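Hypothetical Membrane Spanning Protein (PDB 2FB5) probably condenses two ATP molecules into the signalling nucleotide cyclic di-AMP, as a magnesium-dependent diadenylate cyclase needed for efficient spore formation. Local coordinates at residues Thr74-Phe79 with Ala116-Pro121; Thr81-His86 with Pro121-Ile126; Ala94-Glu99 with Val138-Asn143; Asn131-Gly136 with Val146-Ile151. One frame throughout, in Å; residues are numbered along the deposited sequence.

How the contacts relate
Followed from the N terminus, the chain passes the two long helices 4-35 and 47-70 before it reaches 74-79, which opens contact 1. Helix 77-90 then enters contact 2 through 81-86, and 94-99 opens contact 3 before either earlier loop is closed. Contact 1 closes at 116-121 and contact 2 at 121-126, sharing P121; 138-143 closes contact 3. Contacts 1, 2 and 3 therefore all cross one another. Contact 4 opens at 131-136, inside the loop of contact 3, and closes beyond it at 146-151, crossing contact 3 alone. Together they tie two helices, a loop and the mixed sheet into one layered unit.

Contact 1 (Thr74-Phe79 with Ala116-Pro121); sequences TESSSF and AHLTAP
F79 sets its CB against CD2 of L118 and brings its ring edge to the backbone at L118. The CB sits 3.6 Å from L118 CD2, an apolar contact, while the ring edge meets a backbone group: F79 CD2 is 3.4 Å from the carbonyl O of L118, which lies near the ring plane. T119 CA comes in obliquely from further along the chain. The first torsion of F79 (chi1 -78°) sets CG opposite its own carbonyl carbon, and this sends the ring out along 118-119; the backbone O of F79 is left beside A120, whose CB is 3.6 Å away.

L118 answers with both branches. Its CD2 touches both F79 CB and S76 CB, the latter 3.9 Å off, and CD1 reaches the same S76 CB from 4.1 Å. The hydroxyl of S76 does not cap the helix it precedes. It turns instead to the side-chain amide of N143 and to a water 2.7 Å from OG, which in turn donates to L118 O over 2.8 Å. That carbonyl thus has an aromatic edge and a water for company.

Upstream, T74 OG1 accepts from the backbone N of S76 at 2.8 Å, an ST turn, and also bonds N142 O, which pins the entry to helix 77-90 against the 142-143 turn. T119 OG1 caps L122 N as the N-cap of helix 120-126. The arrangement is that of two helix starts set side by side above a sheet, where strand 112-117 leads through the short L118-T119 link into helix 120-126 of the layered alpha/beta nucleotide-binding domain.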
loop_
_atom_site.group_PDB
_atom_site.type_symbol
_atom_site.label_atom_id
_atom_site.label_comp_id
_atom_site.label_asym_id
_atom_site.label_seq_id
_atom_site.Cartn_x
_atom_site.Cartn_y
_atom_site.Cartn_z
ATOM N N THR A 74 13.004 9.784 -5.068
ATOM C CA THR A 74 14.233 10.453 -4.709
ATOM C C THR A 74 14.347 10.554 -3.199
ATOM O O THR A 74 13.343 10.596 -2.496
ATOM C CB THR A 74 14.358 11.866 -5.380
ATOM O OG1 THR A 74 15.536 12.515 -4.891
ATOM C CG2 THR A 74 13.132 12.751 -5.077
ATOM N N GLU A 75 15.572 10.589 -2.704
ATOM C CA GLU A 75 15.807 10.867 -1.295
ATOM C C GLU A 75 16.338 12.281 -1.138
ATOM O O GLU A 75 16.780 12.674 -0.055
ATOM C CB GLU A 75 16.803 9.862 -0.724
ATOM C CG GLU A 75 16.292 8.431 -0.764
ATOM C CD GLU A 75 17.407 7.393 -0.638
ATOM O OE1 GLU A 75 18.602 7.739 -0.768
ATOM O OE2 GLU A 75 17.080 6.210 -0.426
ATOM N N SER A 76 16.305 13.044 -2.229
ATOM C CA SER A 76 16.871 14.390 -2.231
ATOM C C SER A 76 15.851 15.541 -2.232
ATOM O O SER A 76 16.191 16.655 -2.602
ATOM C CB SER A 76 17.834 14.554 -3.415
ATOM O OG SER A 76 18.970 13.718 -3.271
ATOM N N SER A 77 14.620 15.303 -1.805
ATOM C CA SER A 77 13.604 16.356 -1.932
ATOM C C SER A 77 13.868 17.566 -1.038
ATOM O O SER A 77 13.491 18.674 -1.393
ATOM C CB SER A 77 12.173 15.809 -1.749
ATOM O OG SER A 77 11.968 15.458 -0.388
ATOM N N SER A 78 14.551 17.391 0.096
ATOM C CA SER A 78 14.849 18.547 0.929
ATOM C C SER A 78 15.892 19.464 0.262
ATOM O O SER A 78 15.762 20.689 0.296
ATOM C CB SER A 78 15.251 18.140 2.351
ATOM O OG SER A 78 16.461 17.408 2.358
ATOM N N PHE A 79 16.890 18.865 -0.388
ATOM C CA PHE A 79 17.915 19.601 -1.136
ATOM C C PHE A 79 17.304 20.345 -2.327
ATOM O O PHE A 79 17.651 21.497 -2.601
ATOM C CB PHE A 79 18.968 18.620 -1.659
ATOM C CG PHE A 79 19.963 18.148 -0.629
ATOM C CD1 PHE A 79 19.858 18.511 0.719
ATOM C CD2 PHE A 79 21.024 17.323 -1.025
ATOM C CE1 PHE A 79 20.792 18.063 1.668
ATOM C CE2 PHE A 79 21.986 16.876 -0.107
ATOM C CZ PHE A 79 21.868 17.246 1.259
ATOM N N ALA A 116 26.166 13.913 -11.560
ATOM C CA ALA A 116 26.729 14.500 -10.319
ATOM C C ALA A 116 25.909 14.204 -9.076
ATOM O O ALA A 116 24.697 14.009 -9.156
ATOM C CB ALA A 116 26.834 16.013 -10.476
ATOM N N HIS A 117 26.577 14.221 -7.923
ATOM C CA HIS A 117 25.911 14.214 -6.641
ATOM C C HIS A 117 25.005 15.449 -6.571
ATOM O O HIS A 117 25.438 16.579 -6.836
ATOM C CB HIS A 117 26.974 14.205 -5.516
ATOM C CG HIS A 117 26.417 14.319 -4.128
ATOM N ND1 HIS A 117 25.455 13.464 -3.630
ATOM C CD2 HIS A 117 26.741 15.155 -3.108
ATOM C CE1 HIS A 117 25.179 13.795 -2.378
ATOM N NE2 HIS A 117 25.943 14.821 -2.039
ATOM N N LEU A 118 23.729 15.229 -6.257
ATOM C CA LEU A 118 22.779 16.338 -6.173
ATOM C C LEU A 118 22.958 17.051 -4.854
ATOM O O LEU A 118 22.831 16.432 -3.792
ATOM C CB LEU A 118 21.343 15.839 -6.272
ATOM C CG LEU A 118 20.208 16.882 -6.328
ATOM C CD1 LEU A 118 18.984 16.250 -6.929
ATOM C CD2 LEU A 118 19.865 17.471 -4.962
ATOM N N THR A 119 23.263 18.352 -4.924
ATOM C CA THR A 119 23.291 19.203 -3.723
ATOM C C THR A 119 22.570 20.486 -4.097
ATOM O O THR A 119 22.441 20.795 -5.279
ATOM C CB THR A 119 24.706 19.612 -3.292
ATOM O OG1 THR A 119 25.369 20.290 -4.370
ATOM C CG2 THR A 119 25.529 18.424 -2.806
ATOM N N ALA A 120 22.098 21.225 -3.101
ATOM C CA ALA A 120 21.509 22.526 -3.370
ATOM C C ALA A 120 22.497 23.525 -4.007
ATOM O O ALA A 120 22.156 24.126 -5.027
ATOM C CB ALA A 120 20.824 23.096 -2.115
ATOM N N PRO A 121 23.724 23.706 -3.447
ATOM C CA PRO A 121 24.645 24.608 -4.163
ATOM C C PRO A 121 24.813 24.281 -5.668
ATOM O O PRO A 121 24.882 25.194 -6.489
ATOM C CB PRO A 121 25.963 24.424 -3.420
ATOM C CG PRO A 121 25.535 24.113 -1.991
ATOM C CD PRO A 121 24.315 23.227 -2.177
HETATM O O HOH W 1 21.578 14.054 -2.898
#

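Contact 2 (Thr81-His86 with Pro121-Ile126); sequences TTAIQH and PLLESI
Helices 81-86 and 121-126 run in roughly the same direction, their axes 8.8 Å apart at closest approach and inclined at -38°. They come nearest where A83 faces E124, with CA atoms 5.8 Å apart, a close approach that the small alanine permits. A83 CB packs on L123, equally near its CB and its CD1, the latter at 3.8 Å; CG of E124, the next residue, rests on the same alanine, 4.0 Å from its CB.

One turn after A83, H86 meets the polar end of the same E124. ND1 donates to OE2 over 2.7 Å with an N-H...O angle of 156°. The oxygen lies close to the imidazole plane, whereas ND1 stands 42° out of the carboxylate plane. The two flat groups are almost perpendicular, their planes 84° apart. E124 is extended beyond CG, a shape that carries the carboxylate across the groove to the ring edge. Under one face of the ring, towards its rim, lies the backbone O of T82, which also accepts the helical bond from H86 N.

E124 OE1 forms a salt bridge with R90, so the carboxylate is shared between an imidazole and a guanidinium. Two donors from helix 77-90 would be expected to keep E124 ionised, and its negative charge would tend to raise the basicity of H86.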
loop_
_atom_site.group_PDB
_atom_site.type_symbol
_atom_site.label_atom_id
_atom_site.label_comp_id
_atom_site.label_asym_id
_atom_site.label_seq_id
_atom_site.Cartn_x
_atom_site.Cartn_y
_atom_site.Cartn_z
ATOM N N THR A 81 14.109 21.235 -2.583
ATOM C CA THR A 81 13.270 22.286 -1.980
ATOM C C THR A 81 14.114 23.502 -1.560
ATOM O O THR A 81 13.767 24.643 -1.855
ATOM C CB THR A 81 12.473 21.722 -0.766
ATOM O OG1 THR A 81 11.580 20.695 -1.216
ATOM C CG2 THR A 81 11.649 22.809 -0.082
ATOM N N THR A 82 15.237 23.255 -0.891
ATOM C CA THR A 82 16.150 24.340 -0.520
ATOM C C THR A 82 16.620 25.145 -1.739
ATOM O O THR A 82 16.556 26.379 -1.746
ATOM C CB THR A 82 17.358 23.799 0.249
ATOM O OG1 THR A 82 16.897 23.181 1.454
ATOM C CG2 THR A 82 18.334 24.911 0.586
ATOM N N ALA A 83 17.072 24.443 -2.775
ATOM C CA ALA A 83 17.532 25.104 -3.992
ATOM C C ALA A 83 16.411 25.957 -4.598
ATOM O O ALA A 83 16.632 27.115 -4.957
ATOM C CB ALA A 83 18.055 24.083 -5.001
ATOM N N ILE A 84 15.214 25.379 -4.693
ATOM C CA ILE A 84 14.045 26.063 -5.244
ATOM C C ILE A 84 13.684 27.338 -4.480
ATOM O O ILE A 84 13.368 28.351 -5.095
ATOM C CB ILE A 84 12.813 25.119 -5.287
ATOM C CG1 ILE A 84 12.977 24.048 -6.390
ATOM C CG2 ILE A 84 11.523 25.904 -5.475
ATOM C CD1 ILE A 84 13.070 24.577 -7.782
ATOM N N GLN A 85 13.721 27.265 -3.152
ATOM C CA GLN A 85 13.472 28.420 -2.288
ATOM C C GLN A 85 14.468 29.531 -2.586
ATOM O O GLN A 85 14.085 30.695 -2.703
ATOM C CB GLN A 85 13.566 28.025 -0.807
ATOM C CG GLN A 85 12.410 27.155 -0.287
ATOM C CD GLN A 85 12.680 26.551 1.105
ATOM O OE1 GLN A 85 13.818 26.506 1.581
ATOM N NE2 GLN A 85 11.626 26.076 1.750
ATOM N N HIS A 86 15.744 29.169 -2.710
ATOM C CA HIS A 86 16.810 30.130 -2.964
ATOM C C HIS A 86 16.711 30.767 -4.336
ATOM O O HIS A 86 16.873 31.982 -4.479
ATOM C CB HIS A 86 18.171 29.458 -2.792
ATOM C CG HIS A 86 18.520 29.173 -1.367
ATOM N ND1 HIS A 86 19.574 28.362 -1.006
ATOM C CD2 HIS A 86 17.952 29.586 -0.209
ATOM C CE1 HIS A 86 19.651 28.299 0.312
ATOM N NE2 HIS A 86 18.674 29.030 0.819
ATOM N N PRO A 121 23.724 23.706 -3.447
ATOM C CA PRO A 121 24.645 24.608 -4.163
ATOM C C PRO A 121 24.813 24.281 -5.668
ATOM O O PRO A 121 24.882 25.194 -6.489
ATOM C CB PRO A 121 25.963 24.424 -3.420
ATOM C CG PRO A 121 25.535 24.113 -1.991
ATOM C CD PRO A 121 24.315 23.227 -2.177
ATOM N N LEU A 122 24.874 23.002 -6.032
ATOM C CA LEU A 122 25.070 22.682 -7.444
ATOM C C LEU A 122 23.845 23.051 -8.296
ATOM O O LEU A 122 23.972 23.609 -9.403
ATOM C CB LEU A 122 25.484 21.217 -7.628
ATOM C CG LEU A 122 25.623 20.737 -9.083
ATOM C CD1 LEU A 122 26.613 21.598 -9.876
ATOM C CD2 LEU A 122 26.059 19.279 -9.120
ATOM N N LEU A 123 22.654 22.766 -7.792
ATOM C CA LEU A 123 21.435 23.138 -8.526
ATOM C C LEU A 123 21.380 24.656 -8.692
ATOM O O LEU A 123 21.019 25.169 -9.756
ATOM C CB LEU A 123 20.180 22.644 -7.798
ATOM C CG LEU A 123 19.878 21.145 -7.809
ATOM C CD1 LEU A 123 18.810 20.816 -6.775
ATOM C CD2 LEU A 123 19.424 20.723 -9.210
ATOM N N GLU A 124 21.735 25.378 -7.633
ATOM C CA GLU A 124 21.679 26.837 -7.682
ATOM C C GLU A 124 22.725 27.419 -8.632
ATOM O O GLU A 124 22.468 28.409 -9.307
ATOM C CB GLU A 124 21.822 27.439 -6.282
ATOM C CG GLU A 124 20.669 27.114 -5.333
ATOM C CD GLU A 124 20.994 27.500 -3.894
ATOM O OE1 GLU A 124 21.643 28.548 -3.714
ATOM O OE2 GLU A 124 20.610 26.779 -2.952
ATOM N N SER A 125 23.894 26.785 -8.681
ATOM C CA SER A 125 24.964 27.174 -9.581
ATOM C C SER A 125 24.541 26.972 -11.049
ATOM O O SER A 125 24.760 27.844 -11.900
ATOM C CB SER A 125 26.212 26.353 -9.251
ATOM O OG SER A 125 27.266 26.630 -10.148
ATOM N N ILE A 126 23.921 25.833 -11.337
ATOM C CA ILE A 126 23.458 25.525 -12.704
ATOM C C ILE A 126 22.522 26.604 -13.249
ATOM O O ILE A 126 22.605 26.967 -14.428
ATOM C CB ILE A 126 22.784 24.131 -12.773
ATOM C CG1 ILE A 126 23.858 23.034 -12.629
ATOM C CG2 ILE A 126 21.993 23.950 -14.111
ATOM C CD1 ILE A 126 23.319 21.631 -12.239
#

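Contact 3 (Ala94-Glu99 with Val138-Asn143); sequences ALIVVE and VLVKNN
E99 can be traced atom by atom across K141. Its CB starts 3.5 Å from V140 O, close to where the backbone N of E99 bonds that same oxygen at 3.0 Å. CG runs on with the chain extended, and CD arrives 3.6 Å from K141 CD, aliphatic carbon against carboxylate. At the tip both oxygens lie against the lysine: OE1 is 3.8 Å from K141 CD, with L139 CD1 a little further off, and OE2 takes NZ in a 2.9 Å salt bridge, met from well above the carboxylate plane. The bend of K141 at chi2 (74°) brings NZ back to the glutamate. One water links E99 O to N142 N, and another accepts from NZ.

Behind this charged end the strands pair in parallel through four backbone bonds, from V138 N to L95 O through to E99 N. I96 CG2 touches V140 CG2 at 3.9 Å on one face; on the other, V97 CG1 touches L139 CD1 at 3.8 Å.

Strand 94-98 is flanked by 137-141 and 181-185. Helix 166-175 packs on L95 and V97, while L123 of helix 120-126 reaches I96 and V138 on the opposite face of the sheet.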
loop_
_atom_site.group_PDB
_atom_site.type_symbol
_atom_site.label_atom_id
_atom_site.label_comp_id
_atom_site.label_asym_id
_atom_site.label_seq_id
_atom_site.Cartn_x
_atom_site.Cartn_y
_atom_site.Cartn_z
ATOM N N ALA A 94 14.331 28.515 -13.320
ATOM C CA ALA A 94 14.812 27.160 -13.110
ATOM C C ALA A 94 13.793 26.185 -13.637
ATOM O O ALA A 94 12.603 26.472 -13.618
ATOM C CB ALA A 94 15.071 26.896 -11.621
ATOM N N LEU A 95 14.272 25.023 -14.076
ATOM C CA LEU A 95 13.430 23.985 -14.646
ATOM C C LEU A 95 14.049 22.644 -14.261
ATOM O O LEU A 95 15.081 22.262 -14.815
ATOM C CB LEU A 95 13.374 24.144 -16.175
ATOM C CG LEU A 95 12.502 23.211 -17.006
ATOM C CD1 LEU A 95 11.036 23.360 -16.654
ATOM C CD2 LEU A 95 12.703 23.504 -18.510
ATOM N N ILE A 96 13.442 21.958 -13.290
ATOM C CA ILE A 96 14.011 20.728 -12.733
ATOM C C ILE A 96 13.075 19.539 -12.894
ATOM O O ILE A 96 12.017 19.476 -12.259
ATOM C CB ILE A 96 14.370 20.875 -11.223
ATOM C CG1 ILE A 96 15.354 22.043 -11.016
ATOM C CG2 ILE A 96 14.933 19.552 -10.701
ATOM C CD1 ILE A 96 15.761 22.320 -9.538
ATOM N N VAL A 97 13.477 18.602 -13.747
ATOM C CA VAL A 97 12.719 17.372 -14.004
ATOM C C VAL A 97 13.103 16.320 -12.959
ATOM O O VAL A 97 14.286 16.000 -12.808
ATOM C CB VAL A 97 13.061 16.800 -15.397
ATOM C CG1 VAL A 97 12.372 15.447 -15.623
ATOM C CG2 VAL A 97 12.656 17.784 -16.504
ATOM N N VAL A 98 12.123 15.783 -12.236
ATOM C CA VAL A 98 12.407 14.636 -11.393
ATOM C C VAL A 98 11.808 13.392 -12.032
ATOM O O VAL A 98 10.588 13.274 -12.138
ATOM C CB VAL A 98 11.885 14.812 -9.956
ATOM C CG1 VAL A 98 12.322 13.632 -9.102
ATOM C CG2 VAL A 98 12.385 16.137 -9.384
ATOM N N GLU A 99 12.682 12.492 -12.481
ATOM C CA GLU A 99 12.271 11.221 -13.050
ATOM C C GLU A 99 11.516 10.412 -12.012
ATOM O O GLU A 99 11.943 10.319 -10.842
ATOM C CB GLU A 99 13.480 10.419 -13.539
ATOM C CG GLU A 99 13.101 9.212 -14.389
ATOM C CD GLU A 99 14.303 8.546 -15.057
ATOM O OE1 GLU A 99 15.229 9.260 -15.499
ATOM O OE2 GLU A 99 14.315 7.298 -15.137
ATOM N N VAL A 138 17.317 20.765 -15.915
ATOM C CA VAL A 138 18.086 19.761 -15.199
ATOM C C VAL A 138 17.250 18.483 -15.107
ATOM O O VAL A 138 16.041 18.549 -14.891
ATOM C CB VAL A 138 18.469 20.266 -13.786
ATOM C CG1 VAL A 138 18.697 19.112 -12.818
ATOM C CG2 VAL A 138 19.703 21.130 -13.882
ATOM N N LEU A 139 17.892 17.334 -15.284
ATOM C CA LEU A 139 17.250 16.044 -15.050
ATOM C C LEU A 139 17.811 15.442 -13.771
ATOM O O LEU A 139 19.027 15.329 -13.630
ATOM C CB LEU A 139 17.524 15.085 -16.206
ATOM C CG LEU A 139 17.119 13.604 -16.038
ATOM C CD1 LEU A 139 15.644 13.466 -15.630
ATOM C CD2 LEU A 139 17.388 12.851 -17.344
ATOM N N VAL A 140 16.921 15.034 -12.867
ATOM C CA VAL A 140 17.317 14.411 -11.601
ATOM C C VAL A 140 16.816 12.960 -11.626
ATOM O O VAL A 140 15.651 12.712 -11.943
ATOM C CB VAL A 140 16.695 15.165 -10.397
ATOM C CG1 VAL A 140 16.748 14.332 -9.119
ATOM C CG2 VAL A 140 17.361 16.529 -10.196
ATOM N N LYS A 141 17.705 12.015 -11.331
ATOM C CA LYS A 141 17.306 10.629 -11.127
ATOM C C LYS A 141 17.755 10.272 -9.724
ATOM O O LYS A 141 18.948 10.173 -9.471
ATOM C CB LYS A 141 17.972 9.711 -12.144
ATOM C CG LYS A 141 17.796 8.219 -11.882
ATOM C CD LYS A 141 16.385 7.754 -12.214
ATOM C CE LYS A 141 16.285 6.238 -12.193
ATOM N NZ LYS A 141 14.961 5.816 -12.739
ATOM N N ASN A 142 16.788 10.092 -8.828
ATOM C CA ASN A 142 17.064 9.792 -7.418
ATOM C C ASN A 142 17.962 10.868 -6.796
ATOM O O ASN A 142 17.523 12.010 -6.650
ATOM C CB ASN A 142 17.607 8.355 -7.252
ATOM C CG ASN A 142 17.511 7.844 -5.814
ATOM O OD1 ASN A 142 16.878 8.464 -4.951
ATOM N ND2 ASN A 142 18.150 6.699 -5.551
ATOM N N ASN A 143 19.212 10.536 -6.461
ATOM C CA ASN A 143 20.096 11.489 -5.797
ATOM C C ASN A 143 21.220 12.002 -6.709
ATOM O O ASN A 143 22.258 12.465 -6.227
ATOM C CB ASN A 143 20.678 10.897 -4.488
ATOM C CG ASN A 143 19.604 10.325 -3.573
ATOM O OD1 ASN A 143 19.690 9.161 -3.135
ATOM N ND2 ASN A 143 18.578 11.123 -3.294
HETATM O O HOH W 2 12.899 7.033 -10.861
HETATM O O HOH W 3 14.203 10.229 -9.340
#

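Contact 4 (Asn131-Gly136 with Val146-Ile151); sequences NPLHDG and VSAANI
L133 meets two alanines of the neighbouring strand: A148, whose CB points at the loop, and A149, which it reaches with its CD2 branch. The CB of L133 faces A148 CB at 4.4 Å, and CD2 extends to A149 CB at 4.3 Å, so the leucine touches both alanines loosely, one with its CB and the other with a branch tip; it also reaches I126 and T112. The methyl of A149 comes in over the loop's backbone, 3.8 Å from D135 O.

Most of the polar work is done by one water. It donates to L133 O over 2.7 Å, accepts from A149 N at 2.9 Å and adds a weak bond to G136 O, bridging the loop and the strand where they lack direct bonds. G136, with no side chain, lets its CA approach to 3.4 Å from N150 O, and its phi of 135° lies in a region accessible chiefly to glycine.

A149 has left-handed backbone angles (phi 57°), and with N150 it faces A137 in a G1 beta bulge that turns the strand's corner. The segment D135-G136, continued by A137, is the DGA sequence motif of diadenylate cyclases, which in this family lies at the nucleotide site; the bulge pairs A137 with A149 and N150, and the water adds its weak link to G136 O.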
loop_
_atom_site.group_PDB
_atom_site.type_symbol
_atom_site.label_atom_id
_atom_site.label_comp_id
_atom_site.label_asym_id
_atom_site.label_seq_id
_atom_site.Cartn_x
_atom_site.Cartn_y
_atom_site.Cartn_z
ATOM N N ASN A 131 25.054 31.984 -17.013
ATOM C CA ASN A 131 26.080 30.926 -17.068
ATOM C C ASN A 131 25.812 29.897 -18.179
ATOM O O ASN A 131 24.698 29.796 -18.657
ATOM C CB ASN A 131 26.307 30.268 -15.683
ATOM C CG ASN A 131 25.478 28.999 -15.473
ATOM O OD1 ASN A 131 24.346 29.050 -15.016
ATOM N ND2 ASN A 131 26.058 27.855 -15.798
ATOM N N PRO A 132 26.841 29.134 -18.599
ATOM C CA PRO A 132 26.680 28.172 -19.682
ATOM C C PRO A 132 25.574 27.109 -19.509
ATOM O O PRO A 132 25.099 26.579 -20.505
ATOM C CB PRO A 132 28.057 27.506 -19.762
ATOM C CG PRO A 132 28.988 28.508 -19.223
ATOM C CD PRO A 132 28.230 29.157 -18.103
ATOM N N LEU A 133 25.145 26.809 -18.284
ATOM C CA LEU A 133 24.199 25.687 -18.089
ATOM C C LEU A 133 22.765 26.078 -17.707
ATOM O O LEU A 133 21.901 25.207 -17.490
ATOM C CB LEU A 133 24.766 24.661 -17.087
ATOM C CG LEU A 133 26.014 23.869 -17.493
ATOM C CD1 LEU A 133 26.492 22.977 -16.340
ATOM C CD2 LEU A 133 25.770 23.025 -18.748
ATOM N N HIS A 134 22.504 27.381 -17.650
ATOM C CA HIS A 134 21.250 27.881 -17.114
ATOM C C HIS A 134 20.074 27.695 -18.082
ATOM O O HIS A 134 18.948 27.561 -17.642
ATOM C CB HIS A 134 21.386 29.346 -16.689
ATOM C CG HIS A 134 21.273 30.314 -17.825
ATOM N ND1 HIS A 134 20.102 30.976 -18.125
ATOM C CD2 HIS A 134 22.169 30.689 -18.770
ATOM C CE1 HIS A 134 20.288 31.734 -19.192
ATOM N NE2 HIS A 134 21.533 31.575 -19.607
ATOM N N ASP A 135 20.341 27.673 -19.384
ATOM C CA ASP A 135 19.271 27.669 -20.390
ATOM C C ASP A 135 18.833 26.239 -20.750
ATOM O O ASP A 135 19.416 25.603 -21.622
ATOM C CB ASP A 135 19.730 28.463 -21.630
ATOM C CG ASP A 135 18.649 28.591 -22.706
ATOM O OD1 ASP A 135 17.449 28.557 -22.375
ATOM O OD2 ASP A 135 19.011 28.738 -23.898
ATOM N N GLY A 136 17.791 25.747 -20.091
ATOM C CA GLY A 136 17.297 24.390 -20.324
ATOM C C GLY A 136 17.014 23.705 -19.000
ATOM O O GLY A 136 17.094 24.338 -17.956
ATOM N N VAL A 146 21.546 14.133 -13.411
ATOM C CA VAL A 146 22.002 13.396 -14.586
ATOM C C VAL A 146 22.647 14.363 -15.579
ATOM O O VAL A 146 23.746 14.114 -16.080
ATOM C CB VAL A 146 20.836 12.625 -15.280
ATOM C CG1 VAL A 146 21.344 11.848 -16.500
ATOM C CG2 VAL A 146 20.144 11.675 -14.302
ATOM N N SER A 147 21.943 15.458 -15.870
ATOM C CA SER A 147 22.312 16.368 -16.932
ATOM C C SER A 147 21.637 17.716 -16.742
ATOM O O SER A 147 20.717 17.845 -15.929
ATOM C CB SER A 147 21.889 15.776 -18.284
ATOM O OG SER A 147 20.555 15.317 -18.213
ATOM N N ALA A 148 22.085 18.706 -17.518
ATOM C CA ALA A 148 21.552 20.066 -17.461
ATOM C C ALA A 148 21.492 20.643 -18.862
ATOM O O ALA A 148 22.023 20.050 -19.802
ATOM C CB ALA A 148 22.436 20.948 -16.561
ATOM N N ALA A 149 20.874 21.815 -18.992
ATOM C CA ALA A 149 20.693 22.466 -20.287
ATOM C C ALA A 149 19.937 21.552 -21.266
ATOM O O ALA A 149 20.122 21.621 -22.491
ATOM C CB ALA A 149 22.043 22.919 -20.858
ATOM N N ASN A 150 19.087 20.685 -20.714
ATOM C CA ASN A 150 18.326 19.728 -21.534
ATOM C C ASN A 150 17.173 20.425 -22.259
ATOM O O ASN A 150 16.655 21.438 -21.779
ATOM C CB ASN A 150 17.783 18.569 -20.670
ATOM C CG ASN A 150 18.885 17.771 -19.971
ATOM O OD1 ASN A 150 18.774 17.434 -18.785
ATOM N ND2 ASN A 150 19.952 17.476 -20.687
ATOM N N ILE A 151 16.768 19.866 -23.397
ATOM C CA ILE A 151 15.601 20.349 -24.145
ATOM C C ILE A 151 14.413 19.400 -23.974
ATOM O O ILE A 151 14.527 18.202 -24.241
ATOM C CB ILE A 151 15.925 20.495 -25.648
ATOM C CG1 ILE A 151 17.059 21.509 -25.838
ATOM C CG2 ILE A 151 14.665 20.929 -26.448
ATOM C CD1 ILE A 151 17.743 21.413 -27.192
HETATM O O HOH W 4 19.864 23.542 -16.885
#